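Local coordinates for protein beta-ketoacyl synthase (Burkholderia phymatum, PDB 4EWG) that probably catalyses the condensation that forms 3-oxoacyl-[acyl-carrier protein], as a member of the thiolase-like superfamily, at residues T11-V16 against E348-I353; M105-G110 against T146-V151; P225-R230 against N366-D371; V262-N267 against I402-I407; I299-A304 against P329-K334. One frame throughout, in Å; residues are numbered along the deposited sequence.

Interaction 1: T11-V16 against E348-I353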
# COMPACT_ATOMS: atom_id res chain seq x y z
N THR A 11 1.89 -22.91 3.53
CA THR A 11 1.09 -24.08 4.01
C THR A 11 -0.37 -24.01 3.55
O THR A 11 -1.14 -24.93 3.81
CB THR A 11 1.13 -24.12 5.53
OG1 THR A 11 0.77 -22.83 6.02
CG2 THR A 11 2.53 -24.41 6.01
N GLY A 12 -0.74 -22.93 2.85
CA GLY A 12 -2.08 -22.78 2.27
C GLY A 12 -2.05 -22.02 0.94
O GLY A 12 -1.33 -21.02 0.82
N MET A 13 -2.79 -22.51 -0.07
CA MET A 13 -2.92 -21.81 -1.36
C MET A 13 -4.36 -21.92 -1.84
O MET A 13 -4.98 -22.99 -1.72
CB MET A 13 -2.01 -22.41 -2.44
CG MET A 13 -0.61 -22.70 -1.98
SD MET A 13 0.58 -23.11 -3.29
CE MET A 13 -0.18 -24.59 -3.98
N GLY A 14 -4.88 -20.84 -2.39
CA GLY A 14 -6.20 -20.81 -2.94
C GLY A 14 -6.49 -19.52 -3.68
O GLY A 14 -5.81 -18.51 -3.51
N GLY A 15 -7.56 -19.53 -4.46
CA GLY A 15 -8.00 -18.35 -5.17
C GLY A 15 -9.26 -18.56 -5.99
O GLY A 15 -9.86 -19.66 -6.01
N VAL A 16 -9.66 -17.47 -6.63
CA VAL A 16 -10.84 -17.39 -7.43
C VAL A 16 -10.32 -16.94 -8.81
O VAL A 16 -9.77 -15.87 -8.91
CB VAL A 16 -11.86 -16.40 -6.71
CG1 VAL A 16 -12.74 -15.71 -7.68
CG2 VAL A 16 -12.73 -17.13 -5.67
N GLU A 348 -0.06 -16.26 -10.07
CA GLU A 348 1.09 -16.84 -10.75
C GLU A 348 2.04 -17.54 -9.80
O GLU A 348 2.60 -18.56 -10.16
CB GLU A 348 1.83 -15.77 -11.58
CG GLU A 348 1.00 -15.36 -12.80
CD GLU A 348 1.34 -14.01 -13.37
OE1 GLU A 348 2.45 -13.52 -13.16
OE2 GLU A 348 0.52 -13.43 -14.10
N ALA A 349 2.19 -17.01 -8.58
CA ALA A 349 3.02 -17.68 -7.60
C ALA A 349 2.38 -19.05 -7.26
O ALA A 349 3.04 -20.10 -7.29
CB ALA A 349 3.20 -16.82 -6.37
N TRP A 350 1.10 -19.01 -6.96
CA TRP A 350 0.31 -20.21 -6.61
C TRP A 350 0.47 -21.27 -7.68
O TRP A 350 0.93 -22.39 -7.41
CB TRP A 350 -1.14 -19.78 -6.41
CG TRP A 350 -2.16 -20.88 -6.37
CD1 TRP A 350 -1.97 -22.18 -6.00
CD2 TRP A 350 -3.58 -20.75 -6.63
NE1 TRP A 350 -3.15 -22.88 -6.10
CE2 TRP A 350 -4.15 -22.07 -6.46
CE3 TRP A 350 -4.40 -19.72 -7.05
CZ2 TRP A 350 -5.47 -22.32 -6.66
CZ3 TRP A 350 -5.73 -19.99 -7.25
CH2 TRP A 350 -6.26 -21.25 -7.06
N TRP A 351 0.11 -20.92 -8.92
CA TRP A 351 0.15 -21.88 -10.03
C TRP A 351 1.55 -22.35 -10.31
O TRP A 351 1.73 -23.51 -10.65
CB TRP A 351 -0.48 -21.30 -11.27
CG TRP A 351 -1.99 -21.12 -11.10
CD1 TRP A 351 -2.72 -21.22 -9.93
CD2 TRP A 351 -2.96 -20.79 -12.12
NE1 TRP A 351 -4.02 -20.98 -10.15
CE2 TRP A 351 -4.23 -20.70 -11.45
CE3 TRP A 351 -2.90 -20.57 -13.47
CZ2 TRP A 351 -5.38 -20.41 -12.12
CZ3 TRP A 351 -4.07 -20.25 -14.16
CH2 TRP A 351 -5.29 -20.18 -13.49
N THR A 352 2.55 -21.48 -10.17
CA THR A 352 3.95 -21.88 -10.33
C THR A 352 4.36 -22.96 -9.29
O THR A 352 5.10 -23.87 -9.63
CB THR A 352 4.90 -20.67 -10.26
OG1 THR A 352 4.62 -19.82 -11.35
CG2 THR A 352 6.36 -21.07 -10.33
N ILE A 353 3.89 -22.85 -8.05
CA ILE A 353 4.16 -23.85 -7.03
C ILE A 353 3.42 -25.17 -7.32
O ILE A 353 3.98 -26.25 -7.16
CB ILE A 353 3.79 -23.36 -5.63
CG1 ILE A 353 4.71 -22.22 -5.19
CG2 ILE A 353 3.94 -24.48 -4.61
CD1 ILE A 353 4.19 -21.51 -3.97
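W350 carries its indole anti to the backbone N (chi1 166°), which brings the ring from helix 344-358 onto strand 8-16, while M13 sets CG beside its own N and bends at chi3, a bend that folds CE back to W350 CD1. Two M13 carbons, CB and CE, thereby close on the single atom W350 CD1, each at 3.6 Å. The sulfur approaches obliquely: M13 SD is 4.9 Å from the centroid of the five-membered ring of W350 and 66° off its normal, a Met-aromatic contact. One turn further along the helix, I353 CG2 receives M13 SD at 3.9 Å. The strand belongs to the large mixed sheet of the thiolase-like fold, and the helix packs on it with the short axes 8.9 Å apart. The backbone of G14 and G15 meets the six-membered ring. G14 CA sits over its face in a CH-pi contact, 4.1 Å from the centroid and only 12° off the normal, and G15 N comes within 3.4 Å of W350 CZ3. The opposite face of the indole is met by W351 NE1. E354 accepts the hydrogen bond of W350 NE1.

Interaction 2: M105-G110 against T146-V151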
# COMPACT_ATOMS: atom_id res chain seq x y z
N MET A 105 -1.19 -13.73 13.37
CA MET A 105 -1.36 -13.71 11.93
C MET A 105 -1.71 -12.32 11.45
O MET A 105 -2.59 -11.69 12.00
CB MET A 105 -2.47 -14.67 11.51
CG MET A 105 -2.70 -14.66 10.01
SD MET A 105 -4.00 -15.76 9.44
CE MET A 105 -3.21 -17.38 9.65
N GLY A 106 -1.05 -11.88 10.39
CA GLY A 106 -1.29 -10.57 9.76
C GLY A 106 -1.70 -10.73 8.31
O GLY A 106 -1.95 -11.84 7.83
N VAL A 107 -1.81 -9.61 7.61
CA VAL A 107 -2.31 -9.62 6.25
C VAL A 107 -1.53 -8.67 5.36
O VAL A 107 -1.33 -7.51 5.70
CB VAL A 107 -3.80 -9.22 6.19
CG1 VAL A 107 -4.26 -9.18 4.72
CG2 VAL A 107 -4.64 -10.16 7.04
N ALA A 108 -1.06 -9.18 4.23
CA ALA A 108 -0.48 -8.35 3.20
C ALA A 108 -1.31 -8.55 1.94
O ALA A 108 -1.56 -9.69 1.50
CB ALA A 108 0.99 -8.72 2.96
N TYR A 109 -1.80 -7.45 1.37
CA TYR A 109 -2.71 -7.55 0.22
C TYR A 109 -2.84 -6.22 -0.50
O TYR A 109 -2.71 -5.16 0.12
CB TYR A 109 -4.12 -7.96 0.70
CG TYR A 109 -4.72 -9.11 -0.02
CD1 TYR A 109 -5.43 -8.94 -1.24
CD2 TYR A 109 -4.60 -10.41 0.49
CE1 TYR A 109 -5.98 -10.03 -1.91
CE2 TYR A 109 -5.16 -11.50 -0.18
CZ TYR A 109 -5.84 -11.31 -1.37
OH TYR A 109 -6.36 -12.40 -2.01
N GLY A 110 -3.16 -6.29 -1.78
CA GLY A 110 -3.51 -5.09 -2.51
C GLY A 110 -4.18 -5.33 -3.83
O GLY A 110 -4.40 -6.48 -4.25
N THR A 146 -8.65 -1.68 0.59
CA THR A 146 -9.92 -2.37 0.77
C THR A 146 -9.75 -3.90 0.87
O THR A 146 -10.35 -4.55 1.75
CB THR A 146 -10.96 -2.01 -0.32
OG1 THR A 146 -12.24 -2.53 0.05
CG2 THR A 146 -10.55 -2.51 -1.71
N THR A 147 -8.93 -4.47 -0.02
CA THR A 147 -8.72 -5.89 0.02
C THR A 147 -8.08 -6.29 1.38
O THR A 147 -8.60 -7.16 2.06
CB THR A 147 -7.86 -6.38 -1.16
OG1 THR A 147 -6.62 -5.69 -1.17
CG2 THR A 147 -8.58 -6.20 -2.47
N ALA A 148 -7.00 -5.62 1.78
CA ALA A 148 -6.22 -6.01 2.96
C ALA A 148 -7.06 -5.92 4.24
O ALA A 148 -7.02 -6.83 5.09
CB ALA A 148 -4.96 -5.14 3.13
N VAL A 149 -7.77 -4.80 4.38
CA VAL A 149 -8.59 -4.58 5.53
C VAL A 149 -9.79 -5.58 5.56
O VAL A 149 -10.07 -6.16 6.60
CB VAL A 149 -9.08 -3.13 5.60
CG1 VAL A 149 -10.17 -2.96 6.65
CG2 VAL A 149 -7.90 -2.20 5.89
N ASN A 150 -10.43 -5.82 4.43
CA ASN A 150 -11.58 -6.74 4.40
C ASN A 150 -11.20 -8.18 4.74
O ASN A 150 -11.89 -8.83 5.48
CB ASN A 150 -12.32 -6.68 3.06
CG ASN A 150 -13.36 -5.60 3.04
OD1 ASN A 150 -14.18 -5.54 3.96
ND2 ASN A 150 -13.33 -4.72 2.02
N VAL A 151 -10.07 -8.63 4.22
CA VAL A 151 -9.56 -9.93 4.56
C VAL A 151 -9.23 -10.00 6.05
O VAL A 151 -9.65 -10.94 6.74
CB VAL A 151 -8.27 -10.24 3.76
CG1 VAL A 151 -7.61 -11.47 4.32
CG2 VAL A 151 -8.58 -10.34 2.27
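V107 is the first residue of strand 105-110 to meet helix 146-154, which packs on this strand of the large mixed sheet of the thiolase-like fold. V107 CG1 stands anti to the backbone N (chi1 177°) and reaches the helix at two places, 3.6 Å from A148 O and 4.1 Å from V151 CG1, the two valines crossing obliquely. Y109 faces the helix too, and its CB lies 3.6 Å from A148 CA, where the small alanine lets the two backbones come close: Y109 CA and A148 CA are 4.7 Å apart. The ring continues past A148 and crosses the side chain of T147 at about a right angle, with Y109 CD1 3.5 Å from T147 CB. V151 CG2 lies over one ring face, at 4.4 Å from Y109 CE2. At G110 the backbone itself makes the contact, G110 CA approaching T147 OG1 to 3.4 Å. The short axes approach to 6.3 Å at 145° between their directions. Helix 76-92 adds A81 and S85 against the tyrosine, and Y109 OH bonds to T241. Strand and helix are thus held by buried van der Waals contacts, mostly apolar, with no hydrogen bond across, while the tyrosine hydroxyl is satisfied on another strand of the sheet.

Interaction 3: P225-R230 against N366-D371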
# COMPACT_ATOMS: atom_id res chain seq x y z
N PRO A 225 1.94 -13.94 -25.53
CA PRO A 225 3.22 -13.54 -24.98
C PRO A 225 4.41 -14.03 -25.79
O PRO A 225 4.46 -15.20 -26.18
CB PRO A 225 3.22 -14.18 -23.58
CG PRO A 225 1.80 -14.33 -23.25
CD PRO A 225 1.11 -14.64 -24.55
N PHE A 226 5.35 -13.12 -26.06
CA PHE A 226 6.61 -13.40 -26.79
C PHE A 226 6.43 -13.79 -28.26
O PHE A 226 7.38 -14.12 -28.93
CB PHE A 226 7.46 -14.43 -26.05
CG PHE A 226 7.66 -14.11 -24.60
CD1 PHE A 226 8.45 -13.05 -24.23
CD2 PHE A 226 6.99 -14.83 -23.62
CE1 PHE A 226 8.62 -12.73 -22.91
CE2 PHE A 226 7.16 -14.53 -22.28
CZ PHE A 226 7.97 -13.47 -21.92
N ASP A 227 5.21 -13.70 -28.76
CA ASP A 227 4.90 -14.09 -30.13
C ASP A 227 5.08 -12.92 -31.11
O ASP A 227 4.79 -11.76 -30.79
CB ASP A 227 3.45 -14.60 -30.19
CG ASP A 227 3.13 -15.29 -31.51
OD1 ASP A 227 3.54 -16.45 -31.67
OD2 ASP A 227 2.49 -14.64 -32.36
N ALA A 228 5.53 -13.24 -32.31
CA ALA A 228 5.81 -12.23 -33.36
C ALA A 228 4.55 -11.52 -33.81
O ALA A 228 4.64 -10.46 -34.38
CB ALA A 228 6.46 -12.88 -34.56
N LYS A 229 3.39 -12.13 -33.59
CA LYS A 229 2.14 -11.56 -34.07
C LYS A 229 1.32 -10.97 -32.95
O LYS A 229 0.18 -10.61 -33.15
CB LYS A 229 1.32 -12.63 -34.86
CG LYS A 229 1.96 -13.09 -36.18
CD LYS A 229 2.48 -11.91 -36.99
CE LYS A 229 2.81 -12.25 -38.45
NZ LYS A 229 4.08 -13.01 -38.54
N ARG A 230 1.88 -10.86 -31.75
CA ARG A 230 1.10 -10.35 -30.61
C ARG A 230 0.78 -8.88 -30.86
O ARG A 230 1.52 -8.22 -31.60
CB ARG A 230 1.87 -10.50 -29.30
CG ARG A 230 3.09 -9.58 -29.17
CD ARG A 230 3.87 -9.91 -27.90
NE ARG A 230 4.98 -8.99 -27.66
CZ ARG A 230 6.15 -9.02 -28.31
NH1 ARG A 230 6.37 -9.92 -29.27
NH2 ARG A 230 7.10 -8.14 -28.01
N ASN A 366 -0.90 -19.81 -27.56
CA ASN A 366 -0.85 -18.90 -28.72
C ASN A 366 0.55 -18.30 -28.99
O ASN A 366 0.67 -17.16 -29.47
CB ASN A 366 -1.91 -17.80 -28.58
CG ASN A 366 -3.33 -18.30 -28.89
OD1 ASN A 366 -3.59 -18.89 -29.94
ND2 ASN A 366 -4.24 -18.04 -27.99
N LEU A 367 1.60 -19.08 -28.70
CA LEU A 367 2.98 -18.73 -29.06
C LEU A 367 3.44 -19.70 -30.16
O LEU A 367 3.86 -20.81 -29.87
CB LEU A 367 3.90 -18.82 -27.83
CG LEU A 367 5.42 -18.54 -28.03
CD1 LEU A 367 5.69 -17.16 -28.65
CD2 LEU A 367 6.17 -18.66 -26.72
N THR A 368 3.37 -19.25 -31.42
CA THR A 368 3.69 -20.12 -32.56
C THR A 368 4.97 -19.69 -33.29
O THR A 368 5.64 -20.54 -33.87
CB THR A 368 2.52 -20.16 -33.53
OG1 THR A 368 2.19 -18.81 -33.93
CG2 THR A 368 1.29 -20.80 -32.84
N GLU A 369 5.29 -18.40 -33.27
CA GLU A 369 6.56 -17.91 -33.81
C GLU A 369 7.17 -16.93 -32.79
O GLU A 369 6.63 -15.85 -32.55
CB GLU A 369 6.34 -17.17 -35.13
CG GLU A 369 7.65 -16.69 -35.78
CD GLU A 369 7.44 -15.73 -36.96
OE1 GLU A 369 6.29 -15.43 -37.32
OE2 GLU A 369 8.45 -15.29 -37.55
N VAL A 370 8.29 -17.31 -32.19
CA VAL A 370 8.94 -16.46 -31.23
C VAL A 370 9.44 -15.21 -31.93
O VAL A 370 10.16 -15.27 -32.91
CB VAL A 370 10.11 -17.16 -30.53
CG1 VAL A 370 10.76 -16.21 -29.53
CG2 VAL A 370 9.62 -18.42 -29.83
N ASP A 371 9.03 -14.06 -31.40
CA ASP A 371 9.40 -12.77 -31.90
C ASP A 371 10.92 -12.64 -31.92
O ASP A 371 11.55 -12.75 -30.87
CB ASP A 371 8.80 -11.70 -30.98
CG ASP A 371 9.20 -10.29 -31.35
OD1 ASP A 371 9.80 -10.09 -32.41
OD2 ASP A 371 8.89 -9.36 -30.58
O HOH W 1 2.37 -16.03 -34.71
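An Asx turn on D227, inside a type I beta turn from D227 to R230, forms the core of this loop-to-loop junction. D227 OD2 accepts from K229 N at 2.9 Å, and the other carboxylate oxygen reaches across to the 366-371 loop. With CG anti to its backbone N (chi1 -169°), D227 offers OD1 to two consecutive amides: T368 N at 2.8 Å, nearly along the C-O axis, and E369 N at 3.1 Å, on the syn side but tilted out of the plane, the two arriving from opposite faces of the carboxylate. A water that donates to D227 OD2 also bonds T368 OG1. D227 and V370 form a single beta bridge, flanked by A228 N to E369 O (2.8 Å) and the nearly straight bond from D371 N to F226 O (3.0 Å, 174°). R230 NH1 makes a salt bridge to D371 OD2 and an ordinary hydrogen bond to D227 O, each at 2.9 Å and near the guanidinium plane; the D371 carboxylate is turned 44° from that plane. L367 CD1 packs against the backbone of P225 to D227, 3.4 Å from P225 O. D310 O and T309 O take further R230 N-H groups, while R224 forms a salt bridge with D227 OD2. So many donors converging on D227 would be expected to favour its charged form, and the buried carboxylate probably helps hold the two loops in this arrangement.

Interaction 4: V262-N267 against I402-I407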
# COMPACT_ATOMS: atom_id res chain seq x y z
N VAL A 262 12.46 -18.69 -0.56
CA VAL A 262 13.89 -18.56 -0.24
C VAL A 262 14.51 -17.24 -0.69
O VAL A 262 15.55 -16.86 -0.17
CB VAL A 262 14.73 -19.76 -0.76
CG1 VAL A 262 14.43 -21.02 0.09
CG2 VAL A 262 14.48 -20.03 -2.24
N GLY A 263 13.86 -16.52 -1.60
CA GLY A 263 14.34 -15.20 -1.98
C GLY A 263 13.30 -14.26 -2.50
O GLY A 263 12.30 -14.66 -3.12
N PHE A 264 13.52 -12.98 -2.24
CA PHE A 264 12.66 -11.94 -2.76
C PHE A 264 13.50 -10.76 -3.14
O PHE A 264 14.27 -10.27 -2.34
CB PHE A 264 11.63 -11.55 -1.71
CG PHE A 264 10.79 -10.37 -2.08
CD1 PHE A 264 10.04 -10.37 -3.24
CD2 PHE A 264 10.72 -9.25 -1.24
CE1 PHE A 264 9.25 -9.28 -3.57
CE2 PHE A 264 9.92 -8.18 -1.56
CZ PHE A 264 9.19 -8.18 -2.74
N GLY A 265 13.35 -10.30 -4.37
CA GLY A 265 14.06 -9.10 -4.85
C GLY A 265 13.02 -8.08 -5.31
O GLY A 265 12.02 -8.45 -5.95
N CYS A 266 13.22 -6.83 -4.94
CA CYS A 266 12.34 -5.79 -5.29
C CYS A 266 13.07 -4.50 -5.50
O CYS A 266 13.82 -4.04 -4.61
CB CYS A 266 11.28 -5.61 -4.20
SG CYS A 266 10.06 -4.36 -4.62
N ASN A 267 12.87 -3.91 -6.67
CA ASN A 267 13.47 -2.63 -7.03
C ASN A 267 12.58 -1.87 -8.01
O ASN A 267 11.47 -2.27 -8.27
CB ASN A 267 14.90 -2.82 -7.57
CG ASN A 267 14.95 -3.42 -8.96
OD1 ASN A 267 13.94 -3.91 -9.47
ND2 ASN A 267 16.12 -3.39 -9.57
N ILE A 402 8.09 -0.79 -11.13
CA ILE A 402 8.24 -1.61 -9.92
C ILE A 402 8.47 -3.06 -10.33
O ILE A 402 7.60 -3.67 -11.00
CB ILE A 402 6.99 -1.55 -9.02
CG1 ILE A 402 6.85 -0.15 -8.41
CG2 ILE A 402 7.05 -2.60 -7.92
CD1 ILE A 402 5.48 0.14 -7.80
N ASN A 403 9.62 -3.61 -9.92
CA ASN A 403 9.97 -4.98 -10.25
C ASN A 403 10.04 -5.89 -9.01
O ASN A 403 10.56 -5.48 -7.96
CB ASN A 403 11.32 -5.01 -10.96
CG ASN A 403 11.44 -3.95 -12.04
OD1 ASN A 403 10.52 -3.78 -12.86
ND2 ASN A 403 12.54 -3.22 -12.03
N THR A 404 9.51 -7.10 -9.17
CA THR A 404 9.60 -8.15 -8.15
C THR A 404 10.01 -9.48 -8.74
O THR A 404 9.65 -9.81 -9.85
CB THR A 404 8.26 -8.37 -7.42
OG1 THR A 404 7.27 -8.82 -8.37
CG2 THR A 404 7.79 -7.10 -6.78
N SER A 405 10.79 -10.21 -7.95
CA SER A 405 11.26 -11.55 -8.30
C SER A 405 11.15 -12.42 -7.04
O SER A 405 11.67 -12.07 -5.99
CB SER A 405 12.71 -11.48 -8.76
OG SER A 405 13.19 -12.73 -9.14
N LEU A 406 10.46 -13.54 -7.16
CA LEU A 406 10.26 -14.47 -6.05
C LEU A 406 10.91 -15.77 -6.38
O LEU A 406 10.70 -16.28 -7.48
CB LEU A 406 8.77 -14.70 -5.82
CG LEU A 406 8.03 -13.53 -5.19
CD1 LEU A 406 6.51 -13.67 -5.44
CD2 LEU A 406 8.38 -13.42 -3.70
N ILE A 407 11.64 -16.33 -5.41
CA ILE A 407 12.19 -17.66 -5.55
C ILE A 407 11.58 -18.64 -4.53
O ILE A 407 11.64 -18.42 -3.29
CB ILE A 407 13.74 -17.66 -5.40
CG1 ILE A 407 14.38 -16.77 -6.48
CG2 ILE A 407 14.27 -19.09 -5.53
CD1 ILE A 407 15.88 -16.55 -6.35
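N267 and N403 are paired by backbone and side chain alike. N403 N gives N267 O a bond of 2.8 Å, N267 N returns one to N403 O, and the side-chain amides add N403 ND2 to N267 OD1 at 3.0 Å. That last donor stands above the carbonyl plane of N267, 40° out of it, and the two amide planes are 63° apart. N267 places CG between its backbone N and carbonyl carbon (chi1 72°), which brings OD1 within bonding distance of N403 ND2 and leaves N267 ND2 to T280 O; N403 ND2 also reaches D269. Outward from this end the pairs G265 with S405 and G263 with I407 are hydrogen-bonded, for instance G265 N to S405 O at 2.9 Å. Between them F264 with L406 and C266 with T404 are non-hydrogen-bonded, and their CA-H groups approach carbonyl oxygens, C266 CA lying 3.2 Å from N403 O. On that face F264 CD1 meets L406 CD2 at 3.5 Å, obliquely to the ring, while F264 CE1 reaches T404 CB. R160 of the second subunit packs on F264 and C266, with helix 170-183 beside them. On the other face S405 touches A288 of helix 278-291, and I407 touches M393 of strand 391-398 and A292 in a loop. V262 CG2 is pressed to 3.4 Å from I407 CG2, tighter than usual carbon contact. V262 N (2.9 Å) and, weakly, G263 N both donate to I407 O: a classic beta bulge within the antiparallel pair, at the centre of the mixed sheet of the thiolase-like fold.

Interaction 5: I299-A304 against P329-K334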
# COMPACT_ATOMS: atom_id res chain seq x y z
N ILE A 299 18.22 -22.15 -10.81
CA ILE A 299 16.81 -21.94 -11.18
C ILE A 299 16.45 -22.80 -12.37
O ILE A 299 17.03 -22.65 -13.45
CB ILE A 299 16.54 -20.43 -11.48
CG1 ILE A 299 16.99 -19.58 -10.28
CG2 ILE A 299 15.06 -20.16 -11.79
CD1 ILE A 299 16.24 -19.95 -8.99
N ALA A 300 15.50 -23.72 -12.19
CA ALA A 300 15.09 -24.63 -13.26
C ALA A 300 14.01 -24.03 -14.19
O ALA A 300 13.83 -24.50 -15.32
CB ALA A 300 14.63 -25.94 -12.70
N TYR A 301 13.29 -23.01 -13.74
CA TYR A 301 12.17 -22.44 -14.52
C TYR A 301 11.85 -21.04 -14.05
O TYR A 301 11.95 -20.71 -12.88
CB TYR A 301 10.92 -23.34 -14.42
CG TYR A 301 9.62 -22.73 -14.91
CD1 TYR A 301 9.25 -22.80 -16.23
CD2 TYR A 301 8.74 -22.09 -14.02
CE1 TYR A 301 8.06 -22.24 -16.69
CE2 TYR A 301 7.55 -21.52 -14.47
CZ TYR A 301 7.21 -21.60 -15.81
OH TYR A 301 6.01 -21.07 -16.28
N VAL A 302 11.48 -20.20 -15.01
CA VAL A 302 10.97 -18.90 -14.73
C VAL A 302 9.52 -18.83 -15.18
O VAL A 302 9.21 -19.11 -16.33
CB VAL A 302 11.80 -17.85 -15.48
CG1 VAL A 302 11.16 -16.47 -15.36
CG2 VAL A 302 13.22 -17.88 -14.98
N ASN A 303 8.64 -18.40 -14.26
CA ASN A 303 7.28 -17.97 -14.63
C ASN A 303 7.32 -16.50 -14.97
O ASN A 303 7.39 -15.64 -14.10
CB ASN A 303 6.26 -18.25 -13.50
CG ASN A 303 4.80 -18.09 -13.97
OD1 ASN A 303 4.10 -17.13 -13.58
ND2 ASN A 303 4.33 -19.04 -14.80
N ALA A 304 7.30 -16.23 -16.27
CA ALA A 304 7.28 -14.90 -16.80
C ALA A 304 6.09 -14.08 -16.30
O ALA A 304 5.08 -14.61 -15.85
CB ALA A 304 7.29 -14.93 -18.34
N PRO A 329 14.08 -22.31 -19.29
CA PRO A 329 12.67 -22.52 -19.63
C PRO A 329 11.80 -21.44 -19.01
O PRO A 329 12.01 -21.05 -17.84
CB PRO A 329 12.35 -23.89 -19.02
CG PRO A 329 13.69 -24.55 -18.84
CD PRO A 329 14.62 -23.42 -18.48
N ILE A 330 10.84 -20.96 -19.78
CA ILE A 330 10.00 -19.84 -19.36
C ILE A 330 8.66 -19.97 -20.05
O ILE A 330 8.57 -20.48 -21.16
CB ILE A 330 10.70 -18.48 -19.72
CG1 ILE A 330 9.92 -17.28 -19.21
CG2 ILE A 330 10.90 -18.35 -21.22
CD1 ILE A 330 10.75 -15.99 -19.14
N SER A 331 7.60 -19.56 -19.35
CA SER A 331 6.27 -19.42 -19.97
C SER A 331 5.40 -18.45 -19.17
O SER A 331 5.73 -18.08 -18.04
CB SER A 331 5.57 -20.77 -20.15
OG SER A 331 5.23 -21.34 -18.91
N SER A 332 4.29 -18.04 -19.79
CA SER A 332 3.40 -17.01 -19.25
C SER A 332 2.02 -17.56 -19.10
O SER A 332 1.40 -17.94 -20.09
CB SER A 332 3.36 -15.82 -20.20
OG SER A 332 2.36 -14.92 -19.81
N LEU A 333 1.52 -17.59 -17.86
CA LEU A 333 0.16 -18.03 -17.58
C LEU A 333 -0.86 -17.00 -18.04
O LEU A 333 -2.05 -17.29 -18.08
CB LEU A 333 0.00 -18.31 -16.08
CG LEU A 333 0.76 -19.55 -15.58
CD1 LEU A 333 0.86 -19.62 -14.07
CD2 LEU A 333 0.17 -20.83 -16.17
N LYS A 334 -0.40 -15.77 -18.33
CA LYS A 334 -1.31 -14.71 -18.86
C LYS A 334 -1.83 -15.07 -20.23
O LYS A 334 -2.83 -14.53 -20.68
CB LYS A 334 -0.61 -13.33 -18.90
CG LYS A 334 -0.12 -12.83 -17.52
CD LYS A 334 0.30 -11.37 -17.55
CE LYS A 334 0.65 -10.83 -16.17
NZ LYS A 334 1.73 -11.52 -15.43
O HOH W 2 2.80 -16.07 -15.74
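V302, A304 and I330 make the tight apolar side of this contact. V302 and I330 lie side by side and point the same way, V302 CG1 being 3.8 Å from I330 CD1, and A304 CB closes on I330 CG1 at 3.6 Å. The CG1-CD1 branch of I330, with CG1 anti to its backbone N (chi1 -175°), reaches both partners; F324 and T320 of helix 310-324 cover this face. The backbone bonds are uneven: V302 N to P329 O is straight and of normal length (3.0 Å, 171°), whereas S331 N to V302 O and A304 N to S331 O are weak. Strands 299-303 and 329-331 run parallel, 19° apart, and helix 310-324 connects them, giving a beta-alpha-beta unit. The other face carries a polar relay from N303 through Y301 to S331. Y301 OH donates to S331 OG at 2.8 Å and accepts from N303 ND2 at 3.0 Å, both partners lying at the ring edge in its plane; S331 OG has a further bond to A362 O. The ends are less enclosed or less direct. At one, P329 CD meets A300 O at 3.4 Å, and both residues are partly exposed. At the other a water mediates between the segments, donating to N303 OD1 and A304 O and accepting from L333 N at 2.9 Å. L333 CD1 packs crosswise against N303 ND2.

Interactions 1, 2, 4 and 5 all involve the same mixed sheet, whereas interaction 3 joins two loops beyond its edge. Interaction 5 touches three of the others. K334 NZ forms a 2.6 Å salt bridge with E348 OE2 of interaction 1, P225 CG of interaction 3 packs 3.5 Å from S332 OG, and I299 CD1 lies 4.1 Å from I407 CG2 of interaction 4. Strands 8-16 and 259-268 are neighbours, yet interactions 1 and 4 have centres about 17 Å apart. Interactions 2 and 3 are farthest separated, about 37 Å between centres. Interactions 2 and 4 both reach the second subunit. All five lie away from the calcium-binding residue H249, and no calcium is bound to this chain here.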